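Long-range contacts in mitogen-activated protein kinase kinase kinase 7 interacting protein 1 (Anopheles gambiae, PDB 2IRM), which probably acts as an adapter that binds the kinase TAK1 and triggers its autophosphorylation, and carries a PP2C-type phosphatase domain: residues S152-A160 and G170-L178; A20-R31 and V323-V334. All coordinates share one frame; numbering follows the deposited sequence.

Contact 1: S152-A160 and G170-L178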
loop_
_atom_site.group_PDB
_atom_site.type_symbol
_atom_site.label_atom_id
_atom_site.label_comp_id
_atom_site.label_asym_id
_atom_site.label_seq_id
_atom_site.Cartn_x
_atom_site.Cartn_y
_atom_site.Cartn_z
ATOM N N SER A 152 0.515 -0.837 -17.234
ATOM C CA SER A 152 -0.114 0.018 -16.247
ATOM C C SER A 152 0.016 -0.639 -14.882
ATOM O O SER A 152 -0.432 -0.079 -13.873
ATOM C CB SER A 152 -1.600 0.196 -16.563
ATOM O OG SER A 152 -2.346 -0.951 -16.160
ATOM N N VAL A 153 0.599 -1.840 -14.857
ATOM C CA VAL A 153 0.756 -2.593 -13.615
ATOM C C VAL A 153 1.888 -1.999 -12.787
ATOM O O VAL A 153 2.968 -1.740 -13.308
ATOM C CB VAL A 153 1.010 -4.110 -13.868
ATOM C CG1 VAL A 153 1.284 -4.841 -12.562
ATOM C CG2 VAL A 153 -0.189 -4.757 -14.577
ATOM N N GLY A 154 1.613 -1.773 -11.506
ATOM C CA GLY A 154 2.615 -1.324 -10.549
ATOM C C GLY A 154 2.213 -1.711 -9.140
ATOM O O GLY A 154 1.305 -2.522 -8.957
ATOM N N SER A 155 2.877 -1.133 -8.139
ATOM C CA SER A 155 2.577 -1.476 -6.748
ATOM C C SER A 155 2.902 -0.407 -5.711
ATOM O O SER A 155 3.982 0.187 -5.728
ATOM C CB SER A 155 3.284 -2.768 -6.349
ATOM O OG SER A 155 2.920 -3.150 -5.038
ATOM N N SER A 156 1.958 -0.173 -4.805
ATOM C CA SER A 156 2.247 0.564 -3.586
ATOM C C SER A 156 2.996 -0.375 -2.665
ATOM O O SER A 156 2.942 -1.594 -2.849
ATOM C CB SER A 156 0.955 1.020 -2.913
ATOM O OG SER A 156 0.488 2.218 -3.492
ATOM N N ALA A 157 3.671 0.186 -1.665
ATOM C CA ALA A 157 4.488 -0.599 -0.736
ATOM C C ALA A 157 4.595 0.069 0.627
ATOM O O ALA A 157 4.725 1.290 0.706
ATOM C CB ALA A 157 5.871 -0.793 -1.321
ATOM N N VAL A 158 4.545 -0.717 1.697
ATOM C CA VAL A 158 4.925 -0.206 3.019
ATOM C C VAL A 158 5.759 -1.242 3.738
ATOM O O VAL A 158 5.288 -2.348 3.990
ATOM C CB VAL A 158 3.708 0.149 3.889
ATOM C CG1 VAL A 158 2.824 -1.075 4.104
ATOM C CG2 VAL A 158 4.153 0.741 5.222
ATOM N N LEU A 159 7.001 -0.908 4.064
ATOM C CA LEU A 159 7.820 -1.878 4.778
ATOM C C LEU A 159 8.524 -1.349 6.005
ATOM O O LEU A 159 9.397 -0.502 5.923
ATOM C CB LEU A 159 8.757 -2.668 3.839
ATOM C CG LEU A 159 9.725 -2.092 2.804
ATOM C CD1 LEU A 159 10.918 -1.429 3.480
ATOM C CD2 LEU A 159 10.223 -3.212 1.900
ATOM N N ALA A 160 8.098 -1.872 7.149
ATOM C CA ALA A 160 8.727 -1.618 8.436
ATOM C C ALA A 160 9.803 -2.657 8.669
ATOM O O ALA A 160 9.558 -3.854 8.518
ATOM C CB ALA A 160 7.693 -1.670 9.553
ATOM N N GLY A 170 10.028 2.411 5.302
ATOM C CA GLY A 170 10.111 2.904 3.942
ATOM C C GLY A 170 8.791 2.631 3.267
ATOM O O GLY A 170 8.332 1.486 3.261
ATOM N N ASN A 171 8.164 3.675 2.722
ATOM C CA ASN A 171 6.894 3.508 2.017
ATOM C C ASN A 171 6.822 4.309 0.725
ATOM O O ASN A 171 7.504 5.321 0.575
ATOM C CB ASN A 171 5.702 3.830 2.937
ATOM C CG ASN A 171 5.152 5.254 2.743
ATOM O OD1 ASN A 171 4.349 5.502 1.836
ATOM N ND2 ASN A 171 5.564 6.180 3.611
ATOM N N ILE A 172 5.995 3.821 -0.197
ATOM C CA ILE A 172 5.631 4.535 -1.412
ATOM C C ILE A 172 4.179 4.205 -1.759
ATOM O O ILE A 172 3.739 3.058 -1.625
ATOM C CB ILE A 172 6.568 4.207 -2.590
ATOM C CG1 ILE A 172 6.306 5.145 -3.765
ATOM C CG2 ILE A 172 6.421 2.766 -3.020
ATOM C CD1 ILE A 172 7.479 5.293 -4.722
ATOM N N GLY A 173 3.427 5.220 -2.177
ATOM C CA GLY A 173 2.050 5.004 -2.617
ATOM C C GLY A 173 1.030 4.939 -1.500
ATOM O O GLY A 173 1.129 5.675 -0.514
ATOM N N ASN A 174 0.061 4.037 -1.657
ATOM C CA ASN A 174 -1.149 4.018 -0.838
ATOM C C ASN A 174 -1.046 3.386 0.536
ATOM O O ASN A 174 -1.675 3.868 1.477
ATOM C CB ASN A 174 -2.300 3.382 -1.614
ATOM C CG ASN A 174 -2.821 4.283 -2.728
ATOM O OD1 ASN A 174 -2.401 5.438 -2.875
ATOM N ND2 ASN A 174 -3.747 3.757 -3.516
ATOM N N CYS A 175 -0.270 2.314 0.656
ATOM C CA CYS A 175 -0.090 1.620 1.939
ATOM C C CYS A 175 0.315 2.563 3.079
ATOM O O CYS A 175 0.910 3.623 2.837
ATOM C CB CYS A 175 0.946 0.503 1.802
ATOM S SG CYS A 175 0.661 -0.664 0.460
ATOM N N ARG A 176 0.014 2.171 4.315
ATOM C CA ARG A 176 0.217 3.066 5.454
ATOM C C ARG A 176 0.732 2.381 6.715
ATOM O O ARG A 176 0.430 1.215 6.965
ATOM C CB ARG A 176 -1.089 3.807 5.760
ATOM C CG ARG A 176 -0.944 5.075 6.598
ATOM C CD ARG A 176 -2.302 5.696 6.851
ATOM N NE ARG A 176 -3.010 6.042 5.616
ATOM C CZ ARG A 176 -4.319 6.266 5.550
ATOM N NH1 ARG A 176 -5.059 6.177 6.650
ATOM N NH2 ARG A 176 -4.893 6.579 4.392
ATOM N N ALA A 177 1.481 3.140 7.515
ATOM C CA ALA A 177 2.058 2.671 8.771
ATOM C C ALA A 177 1.696 3.567 9.966
ATOM O O ALA A 177 1.909 4.790 9.946
ATOM C CB ALA A 177 3.559 2.572 8.632
ATOM N N LEU A 178 1.159 2.938 11.010
ATOM C CA LEU A 178 0.782 3.631 12.241
ATOM C C LEU A 178 1.523 3.081 13.450
ATOM O O LEU A 178 1.637 1.861 13.616
ATOM C CB LEU A 178 -0.723 3.506 12.488
ATOM C CG LEU A 178 -1.710 3.954 11.407
ATOM C CD1 LEU A 178 -3.141 3.894 11.912
ATOM C CD2 LEU A 178 -1.385 5.344 10.862
#
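Ala157 pairs with Ile172, and Leu159 with Gly170, in a beta hairpin of the PP2C fold, whose core is two antiparallel sheets packed face to face. Each is a hydrogen-bonded pair closed by two backbone bonds: Ala157 N meets Ile172 O at 2.9 Å, and Gly170 N reaches Leu159 O at 3.0 Å. Between them, Val158 and Asn171 form a non-hydrogen-bonded pair. Packing is tight here because the chain leaves the hairpin after Ile172, turns back past Val158 and enters the other sheet as strand 176-181. The beta-branch of the valine suits this place between the sheets, one methyl meeting each of two residues. Its CG1 rests on Cys175 CB at 3.4 Å, while CG2, anti to the backbone N, extends to Ala177 CB at 3.9 Å, and Leu273 adds to the same apolar layer. On the other face, Ala157 CB touches Ile172 CG2 and Leu159 packs on Met72 of helix 63-75. Toward its N-terminal end the strand leaves its partner, and the partly exposed Ser152 and Val153 lie beyond the contact. Gly173 turns the chain with a positive phi (83°), which suits glycine, and just beyond it Asn174 N donates to Ser156 OG at 2.6 Å, almost straight at 175°.

Contact 2: A20-R31 and V323-V334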
loop_
_atom_site.group_PDB
_atom_site.type_symbol
_atom_site.label_atom_id
_atom_site.label_comp_id
_atom_site.label_asym_id
_atom_site.label_seq_id
_atom_site.Cartn_x
_atom_site.Cartn_y
_atom_site.Cartn_z
ATOM N N ALA A 20 -9.125 -9.572 3.864
ATOM C CA ALA A 20 -10.351 -9.795 3.112
ATOM C C ALA A 20 -10.065 -9.570 1.633
ATOM O O ALA A 20 -9.398 -8.601 1.245
ATOM C CB ALA A 20 -11.477 -8.907 3.607
ATOM N N ILE A 21 -10.568 -10.497 0.829
ATOM C CA ILE A 21 -10.291 -10.564 -0.594
ATOM C C ILE A 21 -11.095 -9.512 -1.335
ATOM O O ILE A 21 -12.208 -9.189 -0.939
ATOM C CB ILE A 21 -10.584 -12.000 -1.126
ATOM C CG1 ILE A 21 -10.552 -12.066 -2.654
ATOM C CG2 ILE A 21 -11.887 -12.571 -0.525
ATOM C CD1 ILE A 21 -9.165 -12.191 -3.225
ATOM N N ASN A 22 -10.518 -8.970 -2.403
ATOM C CA ASN A 22 -11.166 -7.905 -3.179
ATOM C C ASN A 22 -12.567 -8.293 -3.643
ATOM O O ASN A 22 -12.848 -9.470 -3.892
ATOM C CB ASN A 22 -10.295 -7.473 -4.366
ATOM C CG ASN A 22 -10.192 -8.540 -5.440
ATOM O OD1 ASN A 22 -11.127 -8.758 -6.208
ATOM N ND2 ASN A 22 -9.047 -9.198 -5.509
ATOM N N GLN A 23 -13.443 -7.300 -3.747
ATOM C CA GLN A 23 -14.820 -7.551 -4.159
ATOM C C GLN A 23 -15.349 -6.520 -5.135
ATOM O O GLN A 23 -14.996 -5.344 -5.062
ATOM C CB GLN A 23 -15.742 -7.586 -2.946
ATOM C CG GLN A 23 -15.620 -8.836 -2.101
ATOM C CD GLN A 23 -16.637 -8.889 -0.980
ATOM O OE1 GLN A 23 -16.878 -9.945 -0.410
ATOM N NE2 GLN A 23 -17.239 -7.752 -0.659
ATOM N N ILE A 24 -16.196 -6.974 -6.054
ATOM C CA ILE A 24 -17.038 -6.071 -6.827
ATOM C C ILE A 24 -18.463 -6.215 -6.291
ATOM O O ILE A 24 -19.032 -7.305 -6.309
ATOM C CB ILE A 24 -16.942 -6.329 -8.365
ATOM C CG1 ILE A 24 -15.652 -5.706 -8.923
ATOM C CG2 ILE A 24 -18.154 -5.747 -9.105
ATOM C CD1 ILE A 24 -15.374 -5.995 -10.405
ATOM N N TYR A 25 -19.012 -5.113 -5.784
ATOM C CA TYR A 25 -20.369 -5.092 -5.245
ATOM C C TYR A 25 -21.407 -5.017 -6.367
ATOM O O TYR A 25 -21.373 -4.100 -7.184
ATOM C CB TYR A 25 -20.568 -3.893 -4.303
ATOM C CG TYR A 25 -19.636 -3.784 -3.101
ATOM C CD1 TYR A 25 -19.109 -4.916 -2.477
ATOM C CD2 TYR A 25 -19.322 -2.532 -2.562
ATOM C CE1 TYR A 25 -18.280 -4.802 -1.365
ATOM C CE2 TYR A 25 -18.494 -2.410 -1.452
ATOM C CZ TYR A 25 -17.978 -3.549 -0.861
ATOM O OH TYR A 25 -17.159 -3.433 0.234
ATOM N N LYS A 26 -22.327 -5.976 -6.415
ATOM C CA LYS A 26 -23.436 -5.880 -7.359
ATOM C C LYS A 26 -24.569 -5.050 -6.776
ATOM O O LYS A 26 -24.906 -5.180 -5.591
ATOM C CB LYS A 26 -23.960 -7.260 -7.797
ATOM C CG LYS A 26 -23.192 -7.943 -8.946
ATOM C CD LYS A 26 -23.072 -7.065 -10.202
ATOM C CE LYS A 26 -21.747 -6.294 -10.219
ATOM N NZ LYS A 26 -21.780 -5.065 -11.074
ATOM N N ASP A 27 -25.139 -4.194 -7.625
ATOM C CA ASP A 27 -26.334 -3.420 -7.292
ATOM C C ASP A 27 -27.426 -4.351 -6.771
ATOM O O ASP A 27 -28.088 -4.051 -5.776
ATOM C CB ASP A 27 -26.815 -2.636 -8.520
ATOM C CG ASP A 27 -28.283 -2.245 -8.429
ATOM O OD1 ASP A 27 -29.150 -3.046 -8.866
ATOM O OD2 ASP A 27 -28.563 -1.129 -7.929
ATOM N N ASP A 28 -27.592 -5.475 -7.465
ATOM C CA ASP A 28 -28.435 -6.586 -7.038
ATOM C C ASP A 28 -28.379 -6.821 -5.515
ATOM O O ASP A 28 -29.405 -6.768 -4.844
ATOM C CB ASP A 28 -28.034 -7.831 -7.858
ATOM C CG ASP A 28 -28.173 -9.146 -7.079
ATOM O OD1 ASP A 28 -29.125 -9.280 -6.270
ATOM O OD2 ASP A 28 -27.317 -10.067 -7.299
ATOM N N GLY A 29 -27.179 -7.032 -4.978
ATOM C CA GLY A 29 -26.990 -7.376 -3.567
ATOM C C GLY A 29 -25.832 -8.347 -3.427
ATOM O O GLY A 29 -25.019 -8.245 -2.501
ATOM N N ARG A 30 -25.780 -9.290 -4.368
ATOM C CA ARG A 30 -24.697 -10.258 -4.516
ATOM C C ARG A 30 -23.336 -9.560 -4.643
ATOM O O ARG A 30 -23.271 -8.341 -4.845
ATOM C CB ARG A 30 -24.988 -11.118 -5.755
ATOM C CG ARG A 30 -24.482 -12.551 -5.707
ATOM C CD ARG A 30 -25.411 -13.503 -6.440
ATOM N NE ARG A 30 -26.559 -13.890 -5.618
ATOM C CZ ARG A 30 -26.800 -15.138 -5.180
ATOM N NH1 ARG A 30 -25.976 -16.161 -5.487
ATOM N NH2 ARG A 30 -27.878 -15.367 -4.437
ATOM N N ARG A 31 -22.254 -10.325 -4.505
ATOM C CA ARG A 31 -20.900 -9.777 -4.655
ATOM C C ARG A 31 -20.046 -10.658 -5.554
ATOM O O ARG A 31 -20.432 -11.777 -5.892
ATOM C CB ARG A 31 -20.206 -9.619 -3.298
ATOM C CG ARG A 31 -20.903 -8.698 -2.315
ATOM C CD ARG A 31 -20.131 -8.634 -1.017
ATOM N NE ARG A 31 -20.998 -8.361 0.130
ATOM C CZ ARG A 31 -20.602 -8.391 1.400
ATOM N NH1 ARG A 31 -19.340 -8.677 1.709
ATOM N NH2 ARG A 31 -21.479 -8.133 2.368
ATOM N N VAL A 323 -14.940 -4.227 6.389
ATOM C CA VAL A 323 -15.389 -4.630 5.053
ATOM C C VAL A 323 -16.913 -4.651 4.911
ATOM O O VAL A 323 -17.448 -4.381 3.830
ATOM C CB VAL A 323 -14.809 -5.993 4.637
ATOM C CG1 VAL A 323 -13.303 -5.916 4.547
ATOM C CG2 VAL A 323 -15.233 -7.091 5.602
ATOM N N GLN A 324 -17.596 -4.977 6.008
ATOM C CA GLN A 324 -19.044 -4.922 6.046
ATOM C C GLN A 324 -19.548 -3.557 6.497
ATOM O O GLN A 324 -20.654 -3.163 6.136
ATOM C CB GLN A 324 -19.620 -6.033 6.914
ATOM C CG GLN A 324 -19.712 -7.366 6.194
ATOM C CD GLN A 324 -20.942 -8.156 6.601
ATOM O OE1 GLN A 324 -22.006 -7.588 6.848
ATOM N NE2 GLN A 324 -20.801 -9.478 6.669
ATOM N N ALA A 325 -18.745 -2.836 7.277
ATOM C CA ALA A 325 -19.017 -1.424 7.533
ATOM C C ALA A 325 -18.966 -0.699 6.197
ATOM O O ALA A 325 -19.693 0.265 5.973
ATOM C CB ALA A 325 -18.002 -0.837 8.499
ATOM N N HIS A 326 -18.113 -1.201 5.305
ATOM C CA HIS A 326 -17.939 -0.646 3.969
ATOM C C HIS A 326 -19.126 -0.989 3.079
ATOM O O HIS A 326 -19.667 -0.114 2.410
ATOM C CB HIS A 326 -16.625 -1.141 3.344
ATOM C CG HIS A 326 -16.220 -0.403 2.103
ATOM N ND1 HIS A 326 -16.425 -0.907 0.836
ATOM C CD2 HIS A 326 -15.613 0.796 1.934
ATOM C CE1 HIS A 326 -15.963 -0.050 -0.057
ATOM N NE2 HIS A 326 -15.467 0.993 0.582
ATOM N N HIS A 327 -19.537 -2.252 3.078
ATOM C CA HIS A 327 -20.629 -2.676 2.217
ATOM C C HIS A 327 -21.985 -2.209 2.755
ATOM O O HIS A 327 -22.954 -2.114 1.999
ATOM C CB HIS A 327 -20.595 -4.188 1.996
ATOM C CG HIS A 327 -21.643 -4.687 1.049
ATOM N ND1 HIS A 327 -22.861 -5.173 1.475
ATOM C CD2 HIS A 327 -21.657 -4.771 -0.302
ATOM C CE1 HIS A 327 -23.574 -5.546 0.427
ATOM N NE2 HIS A 327 -22.869 -5.308 -0.664
ATOM N N ASP A 328 -22.052 -1.905 4.050
ATOM C CA ASP A 328 -23.247 -1.275 4.622
ATOM C C ASP A 328 -23.351 0.168 4.162
ATOM O O ASP A 328 -24.436 0.631 3.830
ATOM C CB ASP A 328 -23.238 -1.318 6.150
ATOM C CG ASP A 328 -23.455 -2.712 6.698
ATOM O OD1 ASP A 328 -24.028 -3.557 5.978
ATOM O OD2 ASP A 328 -23.048 -2.958 7.853
ATOM N N THR A 329 -22.216 0.867 4.154
ATOM C CA THR A 329 -22.152 2.241 3.674
ATOM C C THR A 329 -22.566 2.294 2.209
ATOM O O THR A 329 -23.303 3.196 1.808
ATOM C CB THR A 329 -20.750 2.843 3.872
ATOM O OG1 THR A 329 -20.403 2.789 5.258
ATOM C CG2 THR A 329 -20.700 4.292 3.419
ATOM N N TYR A 330 -22.112 1.319 1.424
ATOM C CA TYR A 330 -22.565 1.173 0.038
ATOM C C TYR A 330 -24.062 0.868 -0.038
ATOM O O TYR A 330 -24.794 1.508 -0.793
ATOM C CB TYR A 330 -21.759 0.096 -0.705
ATOM C CG TYR A 330 -22.387 -0.371 -2.011
ATOM C CD1 TYR A 330 -23.117 -1.558 -2.069
ATOM C CD2 TYR A 330 -22.252 0.372 -3.184
ATOM C CE1 TYR A 330 -23.696 -1.994 -3.261
ATOM C CE2 TYR A 330 -22.830 -0.058 -4.381
ATOM C CZ TYR A 330 -23.549 -1.241 -4.409
ATOM O OH TYR A 330 -24.118 -1.680 -5.579
ATOM N N MET A 331 -24.510 -0.109 0.744
ATOM C CA MET A 331 -25.912 -0.512 0.717
ATOM C C MET A 331 -26.849 0.535 1.330
ATOM O O MET A 331 -28.027 0.611 0.962
ATOM C CB MET A 331 -26.103 -1.886 1.369
ATOM C CG MET A 331 -25.709 -3.053 0.472
ATOM S SD MET A 331 -26.736 -3.190 -1.004
ATOM C CE MET A 331 -25.902 -4.474 -1.924
ATOM N N GLN A 332 -26.322 1.350 2.244
ATOM C CA GLN A 332 -27.109 2.413 2.872
ATOM C C GLN A 332 -27.003 3.689 2.045
ATOM O O GLN A 332 -27.559 4.733 2.403
ATOM C CB GLN A 332 -26.670 2.636 4.322
ATOM C CG GLN A 332 -27.831 2.607 5.325
ATOM C CD GLN A 332 -27.619 1.609 6.474
ATOM O OE1 GLN A 332 -26.511 1.089 6.686
ATOM N NE2 GLN A 332 -28.693 1.335 7.216
ATOM N N LEU A 333 -26.282 3.581 0.932
ATOM C CA LEU A 333 -26.255 4.614 -0.090
ATOM C C LEU A 333 -27.204 4.242 -1.230
ATOM O O LEU A 333 -27.848 5.112 -1.812
ATOM C CB LEU A 333 -24.834 4.810 -0.607
ATOM C CG LEU A 333 -24.318 6.238 -0.787
ATOM C CD1 LEU A 333 -24.789 7.167 0.336
ATOM C CD2 LEU A 333 -22.790 6.221 -0.883
ATOM N N VAL A 334 -27.303 2.950 -1.534
ATOM C CA VAL A 334 -28.273 2.469 -2.519
ATOM C C VAL A 334 -29.683 2.415 -1.912
ATOM O O VAL A 334 -30.678 2.338 -2.637
ATOM C CB VAL A 334 -27.848 1.105 -3.148
ATOM C CG1 VAL A 334 -28.288 -0.074 -2.288
ATOM C CG2 VAL A 334 -28.398 0.969 -4.558
#
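Val323 begins the contact by setting CG1 against Ala20 CB, 3.6 Å away, where helix 311-334 of the PP2C fold flanks a beta hairpin made by strands 15-25 and 31-33. The touching helix residues recur every three or four positions, so one stripe of the helix faces the hairpin. Gln324 borders the guanidinium of Arg31 at its edge. His326 suits its place by having two ring nitrogens: ND1 hydrogen-bonds Tyr25 OH at 2.7 Å, in the plane of the tyrosine ring, and NE2 is hydrogen-bonded to Glu284. His327, with CG anti to its backbone N (chi1 -176°), turns its edge onto a face of Tyr25 in a T-shaped pair, planes at 77° and centroids 4.6 Å apart. The Arg31 side chain, extended from CG to NE, brings its guanidinium over a face of the same imidazole, with NE 3.6 Å above the ring plane. Tyr330 completes the aromatic cluster: Tyr25 CB sits over its face in a CH-pi contact, 4.1 Å from the centroid, while its hydroxyl lies beside Asp27 at the hairpin turn. Met331, long and flexible, bends at chi2 to set CE 3.5 Å from Gly29 CA. Glycine suits that turn because a CB there would jam against the carbonyl O of Asp28. Farther along, Val334 CG2 approaches Asp27 OD2 at 4.0 Å.

How the contacts relate
From the N terminus, the chain first lays down residues 20-31, which wait almost three hundred residues for helix segment 323-334 to close the long loop of contact 2. Contact 1 is nested wholly inside that loop, joining residues 152-160 and 170-178 across a short intervening stretch. The two do not touch: their centres lie about 25 Å apart and their nearest atoms about 12 Å. Both nevertheless reach one sheet, which runs from strand 31-33 through 15-25, 344-354, 268-274 and 176-181 to 189-192. Contact 1 links this sheet to the opposite one near the centre of the domain, whereas contact 2 holds helix 311-334 against the edge hairpin of strands 15-25 and 31-33.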